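Arabinan endo-1,5-alpha-l-arabinosidase A (Cellvibrio cellulosa, PDB 1GYH) cleaves alpha-1,5-linked arabinofuranosyl bonds of linear plant cell-wall arabinan, releasing almost exclusively arabinotriose. Local coordinates at residues F195-F206 against N263-D272. Residues are numbered along the deposited sequence; the frame is centred on the assembly and turned at random.
Sequences FILRKGDYYYLF and NSAYTWDGKD
Strands 195-199 and 263-268 run nearly parallel, 16° apart with axes 6.9 Å from each other, and no backbone hydrogen bond joins them, so side chains fill the gap. Phe-195 suits its place because its flat ring can cover the backbone of the facing strand: Ser-264 CA sits 3.7 Å from the ring centroid in a CH-pi contact, and Ser-264 CB lies over the same face. Serine's short side chain puts only CB over the ring, while its OG hydrogen-bonds with Pro-10 O, giving this buried polar group a partner. Further along, the edge of the Phe-195 ring points at the face of Tyr-266 in a T-shaped pair with planes at 64°. The methyl of Ala-265 is short enough to fit between three larger apolar groups, touching Phe-195 CE1 and Phe-206 CE2, each at 4.1 Å, and Leu-197 CD2. Each segment takes in the turn of a beta-hairpin, type II' at Lys-199 to Tyr-202 and type I' at Trp-268 to Lys-271, and the contact joins neighbouring blades of the five-bladed beta-propeller of family 43. The Asn-263 amide lies across Phe-206 at about a right angle and still offers a donor, ND2, to Ser-264 O from above the carbonyl plane. At the outer end the long chain of Lys-199 spans the gap, its NZ meeting the syn lone pair of Asp-272 OD2 at 2.6 Å in a salt bridge. Aspartate's two oxygens share the work: OD2 also accepts Trp-296 NE1, while OD1 takes Thr-267 OG1 and a water held by Lys-199 NZ. A second water links Arg-198 O to Thr-267 OG1.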
ATOM      1  N   PHE A 195      -4.682   2.718   3.015  1.00 14.84           N
ATOM      2  CA  PHE A 195      -4.990   3.092   1.634  1.00 13.97           C
ATOM      3  C   PHE A 195      -6.311   3.841   1.647  1.00 13.79           C
ATOM      4  O   PHE A 195      -7.248   3.381   2.297  1.00 14.23           O
ATOM      5  CB  PHE A 195      -5.042   1.871   0.697  1.00 14.27           C
ATOM      6  CG  PHE A 195      -5.101   2.267  -0.762  1.00 14.25           C
ATOM      7  CD1 PHE A 195      -6.322   2.622  -1.365  1.00 15.21           C
ATOM      8  CD2 PHE A 195      -3.937   2.402  -1.498  1.00 15.23           C
ATOM      9  CE1 PHE A 195      -6.363   3.037  -2.694  1.00 13.28           C
ATOM     10  CE2 PHE A 195      -3.955   2.790  -2.810  1.00 15.24           C
ATOM     11  CZ  PHE A 195      -5.179   3.109  -3.433  1.00 14.79           C
ATOM     12  N   ILE A 196      -6.357   5.014   1.012  1.00 13.08           N
ATOM     13  CA  ILE A 196      -7.581   5.810   0.983  1.00 13.72           C
ATOM     14  C   ILE A 196      -8.231   5.873  -0.415  1.00 13.72           C
ATOM     15  O   ILE A 196      -7.577   6.195  -1.412  1.00 14.86           O
ATOM     16  CB  ILE A 196      -7.322   7.189   1.524  1.00 13.19           C
ATOM     17  CG1 ILE A 196      -6.742   7.087   2.967  1.00 12.36           C
ATOM     18  CG2 ILE A 196      -8.638   8.042   1.509  1.00 13.07           C
ATOM     19  CD1 ILE A 196      -6.156   8.338   3.535  1.00 14.30           C
ATOM     20  N   LEU A 197      -9.538   5.595  -0.452  1.00 14.15           N
ATOM     21  CA  LEU A 197     -10.331   5.726  -1.691  1.00 13.35           C
ATOM     22  C   LEU A 197     -11.507   6.676  -1.460  1.00 13.04           C
ATOM     23  O   LEU A 197     -12.256   6.531  -0.516  1.00 13.25           O
ATOM     24  CB  LEU A 197     -10.847   4.363  -2.177  1.00 13.71           C
ATOM     25  CG  LEU A 197     -11.722   4.353  -3.482  1.00 13.24           C
ATOM     26  CD1 LEU A 197     -10.855   4.451  -4.681  1.00 12.99           C
ATOM     27  CD2 LEU A 197     -12.606   3.076  -3.555  1.00 13.82           C
ATOM     28  N   ARG A 198     -11.656   7.656  -2.341  1.00 13.51           N
ATOM     29  CA  ARG A 198     -12.839   8.537  -2.353  1.00 13.02           C
ATOM     30  C   ARG A 198     -13.955   7.823  -3.055  1.00 13.47           C
ATOM     31  O   ARG A 198     -13.775   7.363  -4.168  1.00 13.80           O
ATOM     32  CB  ARG A 198     -12.518   9.839  -3.097  1.00 13.43           C
ATOM     33  CG  ARG A 198     -13.679  10.863  -3.112  1.00 14.04           C
ATOM     34  CD  ARG A 198     -14.109  11.365  -1.751  1.00 16.19           C
ATOM     35  NE  ARG A 198     -15.227  12.301  -1.947  1.00 17.08           N
ATOM     36  CZ  ARG A 198     -15.079  13.526  -2.395  1.00 21.01           C
ATOM     37  NH1 ARG A 198     -13.858  14.015  -2.601  1.00 23.77           N
ATOM     38  NH2 ARG A 198     -16.154  14.282  -2.632  1.00 21.92           N
ATOM     39  N   LYS A 199     -15.110   7.721  -2.399  1.00 14.91           N
ATOM     40  CA  LYS A 199     -16.352   7.180  -3.018  1.00 14.77           C
ATOM     41  C   LYS A 199     -17.589   7.921  -2.484  1.00 14.45           C
ATOM     42  O   LYS A 199     -17.848   7.948  -1.267  1.00 13.18           O
ATOM     43  CB  LYS A 199     -16.434   5.671  -2.758  1.00 15.07           C
ATOM     44  CG  LYS A 199     -17.762   5.000  -3.184  1.00 18.62           C
ATOM     45  CD  LYS A 199     -17.794   4.680  -4.671  1.00 18.65           C
ATOM     46  CE  LYS A 199     -19.155   4.093  -5.082  1.00 18.18           C
ATOM     47  NZ  LYS A 199     -19.022   3.506  -6.470  1.00 17.71           N
ATOM     48  N   GLY A 200     -18.379   8.501  -3.395  1.00 14.95           N
ATOM     49  CA  GLY A 200     -19.511   9.334  -2.991  1.00 15.30           C
ATOM     50  C   GLY A 200     -19.096  10.487  -2.092  1.00 14.96           C
ATOM     51  O   GLY A 200     -18.181  11.246  -2.423  1.00 15.47           O
ATOM     52  N   ASP A 201     -19.763  10.633  -0.957  1.00 15.49           N
ATOM     53  CA  ASP A 201     -19.495  11.741  -0.047  1.00 15.94           C
ATOM     54  C   ASP A 201     -18.403  11.446   1.018  1.00 15.89           C
ATOM     55  O   ASP A 201     -18.108  12.309   1.856  1.00 16.63           O
ATOM     56  CB  ASP A 201     -20.781  12.161   0.677  1.00 17.34           C
ATOM     57  CG  ASP A 201     -21.868  12.630  -0.279  1.00 19.06           C
ATOM     58  OD1 ASP A 201     -21.547  13.228  -1.348  1.00 20.32           O
ATOM     59  OD2 ASP A 201     -23.069  12.432  -0.024  1.00 22.94           O
ATOM     60  N   TYR A 202     -17.781  10.278   0.956  1.00 14.07           N
ATOM     61  CA  TYR A 202     -16.813   9.883   1.962  1.00 13.56           C
ATOM     62  C   TYR A 202     -15.462   9.467   1.389  1.00 13.58           C
ATOM     63  O   TYR A 202     -15.362   9.006   0.233  1.00 11.72           O
ATOM     64  CB  TYR A 202     -17.343   8.704   2.747  1.00 13.12           C
ATOM     65  CG  TYR A 202     -18.477   9.002   3.679  1.00 17.36           C
ATOM     66  CD1 TYR A 202     -18.249   9.482   4.957  1.00 17.50           C
ATOM     67  CD2 TYR A 202     -19.799   8.768   3.288  1.00 19.25           C
ATOM     68  CE1 TYR A 202     -19.303   9.729   5.820  1.00 19.84           C
ATOM     69  CE2 TYR A 202     -20.859   9.006   4.163  1.00 19.80           C
ATOM     70  CZ  TYR A 202     -20.598   9.491   5.408  1.00 19.81           C
ATOM     71  OH  TYR A 202     -21.629   9.737   6.276  1.00 21.71           O
ATOM     72  N   TYR A 203     -14.436   9.651   2.239  1.00 13.01           N
ATOM     73  CA  TYR A 203     -13.137   9.018   2.075  1.00 13.29           C
ATOM     74  C   TYR A 203     -13.146   7.718   2.877  1.00 13.56           C
ATOM     75  O   TYR A 203     -13.530   7.718   4.048  1.00 14.63           O
ATOM     76  CB  TYR A 203     -12.012   9.917   2.571  1.00 12.23           C
ATOM     77  CG  TYR A 203     -11.784  11.134   1.731  1.00 12.48           C
ATOM     78  CD1 TYR A 203     -12.558  12.281   1.923  1.00 13.00           C
ATOM     79  CD2 TYR A 203     -10.834  11.148   0.710  1.00 12.76           C
ATOM     80  CE1 TYR A 203     -12.369  13.414   1.133  1.00 11.04           C
ATOM     81  CE2 TYR A 203     -10.654  12.261  -0.084  1.00 11.94           C
ATOM     82  CZ  TYR A 203     -11.414  13.395   0.138  1.00 11.60           C
ATOM     83  OH  TYR A 203     -11.254  14.516  -0.645  1.00 12.75           O
ATOM     84  N   TYR A 204     -12.733   6.625   2.255  1.00 13.55           N
ATOM     85  CA  TYR A 204     -12.651   5.335   2.945  1.00 13.38           C
ATOM     86  C   TYR A 204     -11.180   4.952   3.186  1.00 13.33           C
ATOM     87  O   TYR A 204     -10.409   4.846   2.240  1.00 13.04           O
ATOM     88  CB  TYR A 204     -13.350   4.212   2.181  1.00 13.40           C
ATOM     89  CG  TYR A 204     -14.863   4.432   2.103  1.00 12.95           C
ATOM     90  CD1 TYR A 204     -15.404   5.337   1.192  1.00 12.34           C
ATOM     91  CD2 TYR A 204     -15.729   3.767   2.962  1.00 11.84           C
ATOM     92  CE1 TYR A 204     -16.795   5.543   1.128  1.00 13.26           C
ATOM     93  CE2 TYR A 204     -17.135   3.999   2.913  1.00 13.15           C
ATOM     94  CZ  TYR A 204     -17.648   4.870   2.000  1.00 13.36           C
ATOM     95  OH  TYR A 204     -19.017   5.107   1.975  1.00 14.57           O
ATOM     96  N   LEU A 205     -10.850   4.716   4.456  1.00 13.36           N
ATOM     97  CA  LEU A 205      -9.494   4.290   4.876  1.00 12.91           C
ATOM     98  C   LEU A 205      -9.519   2.807   5.088  1.00 13.09           C
ATOM     99  O   LEU A 205     -10.234   2.304   5.981  1.00 13.76           O
ATOM    100  CB  LEU A 205      -9.070   5.007   6.167  1.00 13.51           C
ATOM    101  CG  LEU A 205      -7.772   4.479   6.842  1.00 12.82           C
ATOM    102  CD1 LEU A 205      -6.618   4.571   5.917  1.00 13.95           C
ATOM    103  CD2 LEU A 205      -7.523   5.254   8.110  1.00 14.47           C
ATOM    104  N   PHE A 206      -8.771   2.099   4.249  1.00 12.82           N
ATOM    105  CA  PHE A 206      -8.535   0.691   4.415  1.00 13.22           C
ATOM    106  C   PHE A 206      -7.190   0.494   5.185  1.00 13.71           C
ATOM    107  O   PHE A 206      -6.252   1.230   4.972  1.00 13.22           O
ATOM    108  CB  PHE A 206      -8.397  -0.005   3.044  1.00 14.09           C
ATOM    109  CG  PHE A 206      -9.621   0.117   2.153  1.00 13.70           C
ATOM    110  CD1 PHE A 206     -10.630  -0.814   2.206  1.00 13.44           C
ATOM    111  CD2 PHE A 206      -9.740   1.165   1.257  1.00 15.44           C
ATOM    112  CE1 PHE A 206     -11.769  -0.680   1.408  1.00 16.26           C
ATOM    113  CE2 PHE A 206     -10.888   1.289   0.452  1.00 15.16           C
ATOM    114  CZ  PHE A 206     -11.868   0.359   0.515  1.00 14.94           C
ATOM    115  N   ASN A 263      -3.684  -3.849   0.917  1.00 15.47           N
ATOM    116  CA  ASN A 263      -4.466  -3.611  -0.289  1.00 14.82           C
ATOM    117  C   ASN A 263      -4.281  -2.256  -0.915  1.00 15.17           C
ATOM    118  O   ASN A 263      -3.762  -1.319  -0.315  1.00 15.52           O
ATOM    119  CB  ASN A 263      -5.981  -3.792   0.007  1.00 14.89           C
ATOM    120  CG  ASN A 263      -6.560  -2.634   0.716  1.00 13.98           C
ATOM    121  OD1 ASN A 263      -6.307  -2.469   1.906  1.00 15.80           O
ATOM    122  ND2 ASN A 263      -7.320  -1.769  -0.007  1.00 13.42           N
ATOM    123  N   SER A 264      -4.767  -2.167  -2.146  1.00 14.39           N
ATOM    124  CA  SER A 264      -5.070  -0.916  -2.801  1.00 14.41           C
ATOM    125  C   SER A 264      -6.550  -1.060  -3.305  1.00 13.95           C
ATOM    126  O   SER A 264      -7.181  -2.111  -3.118  1.00 11.47           O
ATOM    127  CB  SER A 264      -4.078  -0.613  -3.933  1.00 14.09           C
ATOM    128  OG  SER A 264      -3.835  -1.753  -4.804  1.00 12.35           O
ATOM    129  N   ALA A 265      -7.053  -0.006  -3.949  1.00 14.51           N
ATOM    130  CA  ALA A 265      -8.471   0.061  -4.393  1.00 13.82           C
ATOM    131  C   ALA A 265      -8.581   1.165  -5.440  1.00 13.64           C
ATOM    132  O   ALA A 265      -7.901   2.202  -5.341  1.00 13.81           O
ATOM    133  CB  ALA A 265      -9.400   0.320  -3.233  1.00 13.75           C
ATOM    134  N   TYR A 266      -9.384   0.911  -6.472  1.00 13.08           N
ATOM    135  CA  TYR A 266      -9.447   1.772  -7.627  1.00 13.45           C
ATOM    136  C   TYR A 266     -10.835   1.784  -8.243  1.00 13.57           C
ATOM    137  O   TYR A 266     -11.615   0.819  -8.100  1.00 13.23           O
ATOM    138  CB  TYR A 266      -8.467   1.307  -8.711  1.00 14.55           C
ATOM    139  CG  TYR A 266      -7.031   1.205  -8.193  1.00 15.45           C
ATOM    140  CD1 TYR A 266      -6.215   2.320  -8.161  1.00 15.26           C
ATOM    141  CD2 TYR A 266      -6.528  -0.001  -7.725  1.00 15.38           C
ATOM    142  CE1 TYR A 266      -4.897   2.241  -7.704  1.00 16.22           C
ATOM    143  CE2 TYR A 266      -5.207  -0.106  -7.249  1.00 16.06           C
ATOM    144  CZ  TYR A 266      -4.396   1.022  -7.248  1.00 15.30           C
ATOM    145  OH  TYR A 266      -3.092   0.956  -6.808  1.00 15.49           O
ATOM    146  N   THR A 267     -11.110   2.911  -8.887  1.00 13.39           N
ATOM    147  CA  THR A 267     -12.263   3.087  -9.743  1.00 13.55           C
ATOM    148  C   THR A 267     -11.761   3.179 -11.177  1.00 13.46           C
ATOM    149  O   THR A 267     -11.049   4.105 -11.533  1.00 14.71           O
ATOM    150  CB  THR A 267     -13.038   4.347  -9.301  1.00 13.71           C
ATOM    151  OG1 THR A 267     -13.563   4.183  -7.966  1.00 13.95           O
ATOM    152  CG2 THR A 267     -14.298   4.557 -10.208  1.00 14.06           C
ATOM    153  N   TRP A 268     -12.136   2.193 -11.993  1.00 14.13           N
ATOM    154  CA  TRP A 268     -11.808   2.118 -13.416  1.00 13.92           C
ATOM    155  C   TRP A 268     -13.111   2.009 -14.244  1.00 13.82           C
ATOM    156  O   TRP A 268     -13.882   1.060 -14.057  1.00 12.62           O
ATOM    157  CB  TRP A 268     -10.985   0.861 -13.693  1.00 14.69           C
ATOM    158  CG  TRP A 268      -9.600   0.822 -12.979  1.00 14.04           C
ATOM    159  CD1 TRP A 268      -8.686   1.825 -12.891  1.00 16.63           C
ATOM    160  CD2 TRP A 268      -9.012  -0.307 -12.322  1.00 15.29           C
ATOM    161  NE1 TRP A 268      -7.567   1.393 -12.205  1.00 15.29           N
ATOM    162  CE2 TRP A 268      -7.746   0.091 -11.847  1.00 15.66           C
ATOM    163  CE3 TRP A 268      -9.423  -1.629 -12.101  1.00 16.14           C
ATOM    164  CZ2 TRP A 268      -6.897  -0.774 -11.161  1.00 17.59           C
ATOM    165  CZ3 TRP A 268      -8.577  -2.491 -11.409  1.00 15.96           C
ATOM    166  CH2 TRP A 268      -7.337  -2.047 -10.939  1.00 18.44           C
ATOM    167  N   ASP A 269     -13.341   2.976 -15.135  1.00 13.90           N
ATOM    168  CA  ASP A 269     -14.481   2.915 -16.071  1.00 15.01           C
ATOM    169  C   ASP A 269     -15.804   2.633 -15.343  1.00 15.02           C
ATOM    170  O   ASP A 269     -16.587   1.776 -15.780  1.00 14.53           O
ATOM    171  CB  ASP A 269     -14.261   1.844 -17.135  1.00 14.87           C
ATOM    172  CG  ASP A 269     -12.939   1.985 -17.825  1.00 18.30           C
ATOM    173  OD1 ASP A 269     -12.540   3.107 -18.227  1.00 20.95           O
ATOM    174  OD2 ASP A 269     -12.204   1.009 -17.997  1.00 21.77           O
ATOM    175  N   GLY A 270     -16.013   3.320 -14.218  1.00 14.97           N
ATOM    176  CA  GLY A 270     -17.319   3.363 -13.553  1.00 15.59           C
ATOM    177  C   GLY A 270     -17.607   2.185 -12.645  1.00 15.97           C
ATOM    178  O   GLY A 270     -18.733   2.031 -12.171  1.00 15.58           O
ATOM    179  N   LYS A 271     -16.588   1.372 -12.349  1.00 15.38           N
ATOM    180  CA  LYS A 271     -16.749   0.257 -11.400  1.00 15.35           C
ATOM    181  C   LYS A 271     -15.558   0.214 -10.435  1.00 15.06           C
ATOM    182  O   LYS A 271     -14.485   0.722 -10.749  1.00 14.32           O
ATOM    183  CB  LYS A 271     -16.819  -1.056 -12.145  1.00 16.19           C
ATOM    184  CG  LYS A 271     -18.110  -1.240 -12.911  1.00 20.19           C
ATOM    185  CD  LYS A 271     -17.987  -2.383 -13.902  1.00 24.20           C
ATOM    186  CE  LYS A 271     -17.893  -3.749 -13.180  1.00 26.05           C
ATOM    187  NZ  LYS A 271     -19.064  -3.993 -12.289  1.00 25.81           N
ATOM    188  N   ASP A 272     -15.737  -0.424  -9.286  1.00 14.77           N
ATOM    189  CA  ASP A 272     -14.708  -0.365  -8.246  1.00 15.66           C
ATOM    190  C   ASP A 272     -14.080  -1.734  -7.985  1.00 15.57           C
ATOM    191  O   ASP A 272     -14.765  -2.776  -8.096  1.00 15.17           O
ATOM    192  CB  ASP A 272     -15.304   0.172  -6.967  1.00 15.28           C
ATOM    193  CG  ASP A 272     -16.075   1.489  -7.166  1.00 15.68           C
ATOM    194  OD1 ASP A 272     -15.608   2.420  -7.883  1.00 14.57           O
ATOM    195  OD2 ASP A 272     -17.168   1.666  -6.571  1.00 17.16           O
TER
HETATM  196  O   HOH W   1     -13.576   6.600  -6.757  1.00 24.34           O
HETATM  197  O   HOH W   2     -17.281   4.617  -8.019  0.50 18.32           O